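Local coordinates for SaTIE-TED (Staphylococcus aureus, PDB 6FX6), which is the thioester domain of a cell-wall-anchored surface protein and, as in related bacterial domains, may bind host targets covalently through an internal thioester bond, at residues I13-N18 and Q92-Y97; Q101-E106 and L119-R124; I17-Y22 and D33-F38. One frame throughout, in Å; residues are numbered along the deposited sequence.

Contact 1: I13-N18 and Q92-Y97; sequences IDKGIN and QSDEQY. With ZN (zinc ion), chain B.
Ile-13 lies against the carboxylate of Asp-94, the two side chains alongside each other but running in opposite senses, with Ile-13 CG1 3.7 Å from Asp-94 CG. The ethyl branch meets this flat acid group through CG1 and CD1, while CG2 lies near Asp-94 OD2 and CB. Further along the same branch, CD1 comes obliquely to the ring of Tyr-97, 4.5 Å from its CD2. Two residues on, Lys-15 stretches out beyond CG and meets Glu-95 at about a right angle, forming a salt bridge of 3.0 Å between Lys-15 NZ and Glu-95 OE2. Asp-94 OD2, 4.1 Å from Lys-15 NZ, is too far for a second bridge but should add to the negative field around the ammonium group.

Local bonds shape the backbone on both sides. Asp-14 makes an Asx turn in which Gly-16 N donates to OD1 from above the carboxylate plane (3.3 Å), and its other oxygen, OD2, holds a zinc ion at 2.0 Å. Across the contact Ser-93 is the N-cap: its OG accepts from Gln-96 N (3.2 Å, 158° at the hydrogen) in the first turn, which carries Asp-94 and Glu-95. Tyr-97 OH is hydrogen-bonded to Ala-45 O and Phe-38 N. The contact thus joins the end of strand 5-13, where Ile-13 pairs with Trp-35 of strand 30-40, to the start of helix 94-107, with Arg-124 of helix 121-134 touching Glu-95.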
# COMPACT_ATOMS: atom_id res chain seq x y z
N ILE A 13 -18.68 -10.40 8.09
CA ILE A 13 -19.53 -9.79 7.08
C ILE A 13 -20.46 -10.89 6.59
O ILE A 13 -20.03 -11.81 5.90
CB ILE A 13 -18.68 -9.23 5.92
CG1 ILE A 13 -17.71 -8.15 6.45
CG2 ILE A 13 -19.57 -8.68 4.81
CD1 ILE A 13 -16.55 -7.85 5.52
N ASP A 14 -21.73 -10.81 6.98
CA ASP A 14 -22.71 -11.83 6.64
C ASP A 14 -24.02 -11.13 6.27
O ASP A 14 -24.64 -10.49 7.11
CB ASP A 14 -22.91 -12.79 7.82
CG ASP A 14 -23.83 -13.97 7.48
OD1 ASP A 14 -24.09 -14.23 6.29
OD2 ASP A 14 -24.29 -14.65 8.43
N LYS A 15 -24.42 -11.26 5.00
CA LYS A 15 -25.67 -10.69 4.52
C LYS A 15 -26.57 -11.77 3.90
O LYS A 15 -27.47 -11.45 3.12
CB LYS A 15 -25.36 -9.55 3.54
CG LYS A 15 -24.66 -8.38 4.21
CD LYS A 15 -24.27 -7.28 3.24
CE LYS A 15 -23.37 -6.25 3.92
NZ LYS A 15 -22.83 -5.24 2.97
N GLY A 16 -26.36 -13.03 4.29
CA GLY A 16 -27.10 -14.16 3.72
C GLY A 16 -26.89 -14.36 2.23
O GLY A 16 -27.73 -14.95 1.56
N ILE A 17 -25.75 -13.88 1.73
CA ILE A 17 -25.42 -13.86 0.31
C ILE A 17 -24.23 -14.79 0.10
O ILE A 17 -23.27 -14.75 0.87
CB ILE A 17 -24.97 -12.44 -0.12
CG1 ILE A 17 -26.13 -11.44 -0.02
CG2 ILE A 17 -24.42 -12.42 -1.55
CD1 ILE A 17 -25.69 -9.99 0.10
N ASN A 18 -24.29 -15.61 -0.95
CA ASN A 18 -23.10 -16.29 -1.46
C ASN A 18 -22.25 -15.23 -2.14
O ASN A 18 -22.63 -14.71 -3.19
CB ASN A 18 -23.47 -17.39 -2.46
CG ASN A 18 -24.18 -18.57 -1.81
OD1 ASN A 18 -24.10 -18.77 -0.60
ND2 ASN A 18 -24.88 -19.35 -2.62
N GLN A 92 -14.39 2.61 2.84
CA GLN A 92 -14.11 1.59 3.85
C GLN A 92 -15.20 0.50 3.94
O GLN A 92 -15.26 -0.24 4.93
CB GLN A 92 -13.94 2.26 5.23
CG GLN A 92 -12.73 3.18 5.32
CD GLN A 92 -11.42 2.42 5.21
OE1 GLN A 92 -11.13 1.55 6.03
NE2 GLN A 92 -10.64 2.74 4.20
N SER A 93 -16.04 0.39 2.90
CA SER A 93 -17.16 -0.54 2.93
C SER A 93 -16.68 -1.99 2.97
O SER A 93 -15.57 -2.31 2.53
CB SER A 93 -18.08 -0.36 1.72
OG SER A 93 -17.45 -0.70 0.50
N ASP A 94 -17.54 -2.85 3.51
CA ASP A 94 -17.36 -4.30 3.46
C ASP A 94 -17.06 -4.78 2.04
O ASP A 94 -16.23 -5.65 1.85
CB ASP A 94 -18.61 -5.01 3.99
CG ASP A 94 -18.84 -4.79 5.49
OD1 ASP A 94 -17.91 -4.36 6.22
OD2 ASP A 94 -19.98 -5.05 5.95
N GLU A 95 -17.73 -4.18 1.06
CA GLU A 95 -17.51 -4.52 -0.34
C GLU A 95 -16.08 -4.19 -0.80
O GLU A 95 -15.48 -5.00 -1.50
CB GLU A 95 -18.55 -3.82 -1.24
CG GLU A 95 -19.98 -4.38 -1.12
CD GLU A 95 -20.76 -3.90 0.10
OE1 GLU A 95 -20.25 -3.06 0.88
OE2 GLU A 95 -21.91 -4.36 0.29
N GLN A 96 -15.54 -3.04 -0.41
CA GLN A 96 -14.14 -2.69 -0.73
C GLN A 96 -13.14 -3.64 -0.09
O GLN A 96 -12.19 -4.07 -0.75
CB GLN A 96 -13.75 -1.26 -0.32
CG GLN A 96 -13.75 -0.22 -1.42
CD GLN A 96 -12.95 -0.58 -2.65
OE1 GLN A 96 -13.50 -0.74 -3.73
NE2 GLN A 96 -11.64 -0.68 -2.51
N TYR A 97 -13.33 -3.93 1.19
CA TYR A 97 -12.49 -4.91 1.89
C TYR A 97 -12.48 -6.25 1.16
O TYR A 97 -11.43 -6.84 0.95
CB TYR A 97 -12.91 -5.13 3.34
CG TYR A 97 -12.03 -6.15 4.02
CD1 TYR A 97 -10.85 -5.77 4.65
CD2 TYR A 97 -12.35 -7.50 3.98
CE1 TYR A 97 -10.02 -6.71 5.24
CE2 TYR A 97 -11.53 -8.45 4.56
CZ TYR A 97 -10.37 -8.06 5.19
OH TYR A 97 -9.58 -9.02 5.77
ZN ZN B . -23.82 -14.23 10.32
O HOH W 1 -21.73 -14.57 10.64

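Contact 2: Q101-E106 and L119-R124; sequences QMLIWE and LNYEAR
Met-102 and Tyr-121 meet methyl to ring face: CE of the selenomethionine, a labelled residue, stands 3.6 Å from the centroid of the Tyr-121 ring and just 8° off its normal, a CH-pi contact. A bend at the last torsion (chi3 71°) turns CE over the ring, whereas SE approaches it obliquely at 4.6 Å from the centroid, a Met-aromatic contact. The root of the same side chain packs at another place on the ring, with Met-102 CB 3.6 Å from Tyr-121 CE1. Met-102 SE and Leu-119 CD2 meet end to end at 3.3 Å, shorter than ordinary packing and so of doubtful accuracy.

Helix 94-107 carries this surface on one flank. On another, Gln-101 OE1 accepts from Cys-47 N, and Trp-105 NE1 makes a weak hydrogen bond to Cys-47 O. Cys-47 is probably the thioester cysteine; the Gln-x-x-x-Trp spacing is consistent with a sequence signature of bacterial thioester domains.

At the hydroxyl end, Glu-106 OE2 sits at the ring edge, in its plane. Tyr-121 OH donates to the anti lone pair of Glu-106 OE2 (2.9 Å), and the carboxylate is turned 33° from the ring plane. Lys-125 forms a salt bridge to the same OE2, so its negative charge is probably stabilised. In the first turn of helix 121-134, Arg-124 NH1 donates to Leu-119 O (3.0 Å) from above the carbonyl plane, while Arg-124 NH2 bridges to Asp-91.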
# COMPACT_ATOMS: atom_id res chain seq x y z
N GLN A 101 -9.38 -8.08 -0.70
CA GLN A 101 -9.03 -9.47 -0.37
C GLN A 101 -9.06 -10.35 -1.62
O GLN A 101 -8.18 -11.18 -1.81
CB GLN A 101 -9.98 -10.05 0.68
CG GLN A 101 -9.72 -11.50 1.07
CD GLN A 101 -8.40 -11.71 1.78
OE1 GLN A 101 -8.33 -11.67 3.01
NE2 GLN A 101 -7.33 -11.92 1.00
N MSE A 102 -10.10 -10.18 -2.43
CA MSE A 102 -10.25 -10.97 -3.66
C MSE A 102 -9.17 -10.70 -4.68
O MSE A 102 -8.75 -11.62 -5.38
CB MSE A 102 -11.63 -10.74 -4.30
CG MSE A 102 -12.67 -11.67 -3.69
SE MSE A 102 -14.46 -11.05 -4.23
CE MSE A 102 -14.38 -11.56 -6.14
N LEU A 103 -8.72 -9.45 -4.77
CA LEU A 103 -7.63 -9.08 -5.68
C LEU A 103 -6.28 -9.62 -5.21
O LEU A 103 -5.48 -10.09 -6.02
CB LEU A 103 -7.55 -7.56 -5.86
CG LEU A 103 -6.53 -7.03 -6.89
CD1 LEU A 103 -6.65 -7.75 -8.22
CD2 LEU A 103 -6.70 -5.53 -7.07
N ILE A 104 -6.03 -9.53 -3.90
CA ILE A 104 -4.87 -10.18 -3.27
C ILE A 104 -4.87 -11.67 -3.59
O ILE A 104 -3.84 -12.21 -3.99
CB ILE A 104 -4.86 -9.95 -1.73
CG1 ILE A 104 -4.42 -8.51 -1.43
CG2 ILE A 104 -3.94 -10.93 -1.01
CD1 ILE A 104 -4.76 -8.03 -0.03
N TRP A 105 -6.02 -12.31 -3.44
CA TRP A 105 -6.15 -13.74 -3.73
C TRP A 105 -5.97 -14.10 -5.20
O TRP A 105 -5.52 -15.21 -5.49
CB TRP A 105 -7.49 -14.29 -3.24
CG TRP A 105 -7.58 -14.57 -1.77
CD1 TRP A 105 -6.57 -14.53 -0.84
CD2 TRP A 105 -8.74 -15.00 -1.07
NE1 TRP A 105 -7.05 -14.88 0.39
CE2 TRP A 105 -8.38 -15.18 0.28
CE3 TRP A 105 -10.06 -15.25 -1.46
CZ2 TRP A 105 -9.30 -15.59 1.26
CZ3 TRP A 105 -10.98 -15.65 -0.49
CH2 TRP A 105 -10.59 -15.81 0.85
N GLU A 106 -6.31 -13.20 -6.13
CA GLU A 106 -6.01 -13.43 -7.56
C GLU A 106 -4.52 -13.62 -7.83
O GLU A 106 -4.15 -14.43 -8.66
CB GLU A 106 -6.55 -12.30 -8.45
CG GLU A 106 -8.06 -12.31 -8.62
CD GLU A 106 -8.54 -11.78 -9.97
OE1 GLU A 106 -7.94 -12.15 -11.01
OE2 GLU A 106 -9.53 -11.02 -10.00
N LEU A 119 -21.18 -6.83 -5.38
CA LEU A 119 -19.80 -6.40 -5.13
C LEU A 119 -19.31 -5.27 -6.02
O LEU A 119 -18.46 -4.50 -5.60
CB LEU A 119 -18.79 -7.55 -5.29
CG LEU A 119 -18.25 -8.09 -3.98
CD1 LEU A 119 -19.37 -8.72 -3.20
CD2 LEU A 119 -17.16 -9.11 -4.25
N ASN A 120 -19.82 -5.22 -7.26
CA ASN A 120 -19.31 -4.30 -8.27
C ASN A 120 -17.80 -4.56 -8.43
O ASN A 120 -16.99 -3.63 -8.40
CB ASN A 120 -19.61 -2.84 -7.85
CG ASN A 120 -19.57 -1.87 -9.01
OD1 ASN A 120 -19.98 -2.18 -10.13
ND2 ASN A 120 -19.08 -0.66 -8.74
N TYR A 121 -17.45 -5.84 -8.59
CA TYR A 121 -16.06 -6.29 -8.45
C TYR A 121 -15.13 -5.74 -9.53
O TYR A 121 -14.05 -5.26 -9.22
CB TYR A 121 -15.94 -7.82 -8.44
CG TYR A 121 -14.51 -8.32 -8.25
CD1 TYR A 121 -13.80 -8.03 -7.08
CD2 TYR A 121 -13.86 -9.06 -9.24
CE1 TYR A 121 -12.49 -8.46 -6.90
CE2 TYR A 121 -12.55 -9.52 -9.07
CZ TYR A 121 -11.87 -9.21 -7.90
OH TYR A 121 -10.57 -9.65 -7.72
N GLU A 122 -15.56 -5.83 -10.78
CA GLU A 122 -14.71 -5.43 -11.89
C GLU A 122 -14.36 -3.94 -11.82
O GLU A 122 -13.21 -3.57 -12.08
CB GLU A 122 -15.34 -5.79 -13.24
CG GLU A 122 -15.46 -7.29 -13.49
CD GLU A 122 -14.12 -8.02 -13.43
OE1 GLU A 122 -13.17 -7.58 -14.10
OE2 GLU A 122 -14.02 -9.03 -12.70
N ALA A 123 -15.33 -3.11 -11.45
CA ALA A 123 -15.10 -1.66 -11.28
C ALA A 123 -14.23 -1.34 -10.06
O ALA A 123 -13.39 -0.45 -10.11
CB ALA A 123 -16.43 -0.92 -11.19
N ARG A 124 -14.44 -2.07 -8.96
CA ARG A 124 -13.60 -1.92 -7.76
C ARG A 124 -12.15 -2.32 -8.03
O ARG A 124 -11.22 -1.59 -7.68
CB ARG A 124 -14.17 -2.70 -6.57
CG ARG A 124 -15.37 -2.04 -5.91
CD ARG A 124 -15.74 -2.70 -4.58
NE ARG A 124 -16.29 -1.74 -3.63
CZ ARG A 124 -17.55 -1.32 -3.57
NH1 ARG A 124 -18.47 -1.77 -4.42
NH2 ARG A 124 -17.90 -0.43 -2.65

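Contact 3: I17-Y22 and D33-F38; sequences INWIVY and DRWAKF. With ZN (zinc ion), chain C.
Where Asn-18 and Trp-19 meet Asp-33 and Trp-35, strand 30-40 of the antiparallel sheet changes partners: at Met-32 it pairs with the start of strand 20-24, and at Trp-35 with strand 5-13. The short touching parts, residues 17-20 and 33-35, run 77° apart, and side chains and water take over where no direct hydrogen bond joins them.

On the buried side two tryptophans form an offset edge-to-face pair. Trp-35 turns the edge of its six-membered ring toward the face of the five-membered ring of Trp-19, with 5.8 Å between these centroids and the planes at 84°. The same edge touches the root of its partner, Trp-35 CE3 lying 3.7 Å from Trp-19 CB. Further round the ring, Ile-20 comes in at about a right angle and puts CD1 3.6 Å from Trp-35 CH2. The edge of the Trp-19 indole in turn faces the Arg-34 backbone, whose CA lies in the ring plane. Trp-35 continues inward onto Met-102 and Ile-98 of helix 94-107.

The outer side is polar. One water accepts from Ile-17 N and lies 2.7 Å from Asp-33 O, to which it can donate, though it has more acceptors in reach than protons. A second donates both to Asn-18 OD1 (2.9 Å) and to Asp-33 OD2 (3.0 Å). With CG between the backbone N and the carbonyl carbon (chi1 64°), the Asp-33 carboxylate is turned to this water and to a zinc ion, which OD1 binds at 2.0 Å.

The carboxylate therefore divides its work, one oxygen for the metal and one for water. Zinc would be expected to draw charge from the group and keep it ionised, and the water on Asp-33 OD2 may couple the metal site to the loop at Asn-18.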
# COMPACT_ATOMS: atom_id res chain seq x y z
N ILE A 17 -25.75 -13.88 1.73
CA ILE A 17 -25.42 -13.86 0.31
C ILE A 17 -24.23 -14.79 0.10
O ILE A 17 -23.27 -14.75 0.87
CB ILE A 17 -24.97 -12.44 -0.12
CG1 ILE A 17 -26.13 -11.44 -0.02
CG2 ILE A 17 -24.42 -12.42 -1.55
CD1 ILE A 17 -25.69 -9.99 0.10
N ASN A 18 -24.29 -15.61 -0.95
CA ASN A 18 -23.10 -16.29 -1.46
C ASN A 18 -22.25 -15.23 -2.14
O ASN A 18 -22.63 -14.71 -3.19
CB ASN A 18 -23.47 -17.39 -2.46
CG ASN A 18 -24.18 -18.57 -1.81
OD1 ASN A 18 -24.10 -18.77 -0.60
ND2 ASN A 18 -24.88 -19.35 -2.62
N TRP A 19 -21.12 -14.88 -1.53
CA TRP A 19 -20.25 -13.83 -2.05
C TRP A 19 -19.54 -14.27 -3.32
O TRP A 19 -19.55 -13.54 -4.32
CB TRP A 19 -19.23 -13.40 -0.99
CG TRP A 19 -19.82 -12.70 0.19
CD1 TRP A 19 -19.94 -13.17 1.46
CD2 TRP A 19 -20.38 -11.38 0.20
NE1 TRP A 19 -20.54 -12.23 2.27
CE2 TRP A 19 -20.82 -11.12 1.51
CE3 TRP A 19 -20.55 -10.40 -0.78
CZ2 TRP A 19 -21.42 -9.90 1.87
CZ3 TRP A 19 -21.15 -9.18 -0.42
CH2 TRP A 19 -21.58 -8.95 0.89
N ILE A 20 -18.92 -15.45 -3.26
CA ILE A 20 -18.26 -16.07 -4.42
C ILE A 20 -18.33 -17.59 -4.37
O ILE A 20 -18.51 -18.18 -3.30
CB ILE A 20 -16.76 -15.68 -4.52
CG1 ILE A 20 -16.03 -15.95 -3.19
CG2 ILE A 20 -16.60 -14.23 -4.93
CD1 ILE A 20 -14.54 -15.72 -3.25
N VAL A 21 -18.20 -18.20 -5.54
CA VAL A 21 -17.86 -19.61 -5.65
C VAL A 21 -16.48 -19.63 -6.32
O VAL A 21 -16.35 -19.18 -7.46
CB VAL A 21 -18.89 -20.39 -6.50
CG1 VAL A 21 -18.45 -21.84 -6.67
CG2 VAL A 21 -20.27 -20.30 -5.85
N TYR A 22 -15.48 -20.13 -5.60
CA TYR A 22 -14.10 -20.07 -6.08
C TYR A 22 -13.31 -21.35 -5.84
O TYR A 22 -13.69 -22.19 -5.03
CB TYR A 22 -13.37 -18.88 -5.45
CG TYR A 22 -12.83 -19.13 -4.05
CD1 TYR A 22 -13.68 -19.13 -2.95
CD2 TYR A 22 -11.47 -19.32 -3.84
CE1 TYR A 22 -13.19 -19.34 -1.67
CE2 TYR A 22 -10.96 -19.53 -2.56
CZ TYR A 22 -11.82 -19.54 -1.48
OH TYR A 22 -11.32 -19.75 -0.21
N ASP A 33 -20.29 -17.90 1.90
CA ASP A 33 -21.53 -17.19 2.26
C ASP A 33 -21.37 -16.26 3.47
O ASP A 33 -22.35 -15.78 4.03
CB ASP A 33 -22.69 -18.18 2.44
CG ASP A 33 -22.49 -19.15 3.60
OD1 ASP A 33 -21.37 -19.28 4.14
OD2 ASP A 33 -23.47 -19.81 3.97
N ARG A 34 -20.13 -16.01 3.87
CA ARG A 34 -19.78 -14.94 4.80
C ARG A 34 -18.32 -14.58 4.57
O ARG A 34 -17.60 -15.30 3.86
CB ARG A 34 -20.01 -15.35 6.25
CG ARG A 34 -19.26 -16.61 6.65
CD ARG A 34 -19.07 -16.74 8.16
NE ARG A 34 -18.05 -17.75 8.46
CZ ARG A 34 -17.82 -18.30 9.66
NH1 ARG A 34 -16.85 -19.21 9.78
NH2 ARG A 34 -18.54 -17.96 10.73
N TRP A 35 -17.87 -13.50 5.19
CA TRP A 35 -16.51 -13.02 4.98
C TRP A 35 -15.88 -12.53 6.27
O TRP A 35 -16.48 -11.74 7.01
CB TRP A 35 -16.49 -11.92 3.91
CG TRP A 35 -15.25 -11.95 3.11
CD1 TRP A 35 -14.02 -11.55 3.52
CD2 TRP A 35 -15.11 -12.43 1.77
NE1 TRP A 35 -13.10 -11.75 2.52
CE2 TRP A 35 -13.75 -12.28 1.43
CE3 TRP A 35 -15.99 -12.95 0.82
CZ2 TRP A 35 -13.25 -12.64 0.17
CZ3 TRP A 35 -15.50 -13.31 -0.42
CH2 TRP A 35 -14.14 -13.16 -0.74
N ALA A 36 -14.67 -13.01 6.53
CA ALA A 36 -13.90 -12.61 7.70
C ALA A 36 -13.11 -11.35 7.36
O ALA A 36 -12.28 -11.37 6.45
CB ALA A 36 -12.95 -13.72 8.12
N LYS A 37 -13.41 -10.26 8.06
CA LYS A 37 -12.59 -9.06 8.00
C LYS A 37 -11.61 -9.16 9.17
O LYS A 37 -12.00 -8.94 10.32
CB LYS A 37 -13.44 -7.80 8.10
CG LYS A 37 -12.68 -6.52 7.83
CD LYS A 37 -13.55 -5.30 8.11
CE LYS A 37 -12.84 -4.01 7.73
NZ LYS A 37 -13.64 -2.83 8.13
N PHE A 38 -10.36 -9.47 8.85
CA PHE A 38 -9.35 -9.75 9.87
C PHE A 38 -8.73 -8.48 10.46
O PHE A 38 -8.45 -7.53 9.73
CB PHE A 38 -8.23 -10.61 9.29
CG PHE A 38 -8.68 -11.96 8.79
CD1 PHE A 38 -9.06 -12.96 9.68
CD2 PHE A 38 -8.71 -12.23 7.42
CE1 PHE A 38 -9.46 -14.21 9.21
CE2 PHE A 38 -9.12 -13.48 6.95
CZ PHE A 38 -9.50 -14.47 7.85
ZN ZN C . -21.09 -20.30 5.80
O HOH W 2 -23.07 -13.31 3.20
O HOH W 3 -25.02 -20.53 1.46
O HOH W 4 -19.07 -19.90 6.56

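Overall arrangement
From the N terminus, strand 5-13 runs into the loop 13-18, from which contacts 1 and 3 both start, sharing Ile-17 and Asn-18. Contact 3 closes first, over the short excursion through strand 20-24 to strand 30-40, and this loop falls within the much longer one that contact 1 closes at helix 94-107. Contact 2 follows in series, closing the turn by way of strand 111-115 to helix 121-134. The centres of contacts 1 and 3 are about 7 Å apart. Met-102 against Trp-35 joins helix 94-107 to the sheet, Leu-119 against Trp-19 joins the turn before helix 121-134 to the loop before strand 20-24, and Arg-124 links contact 2 to contact 1.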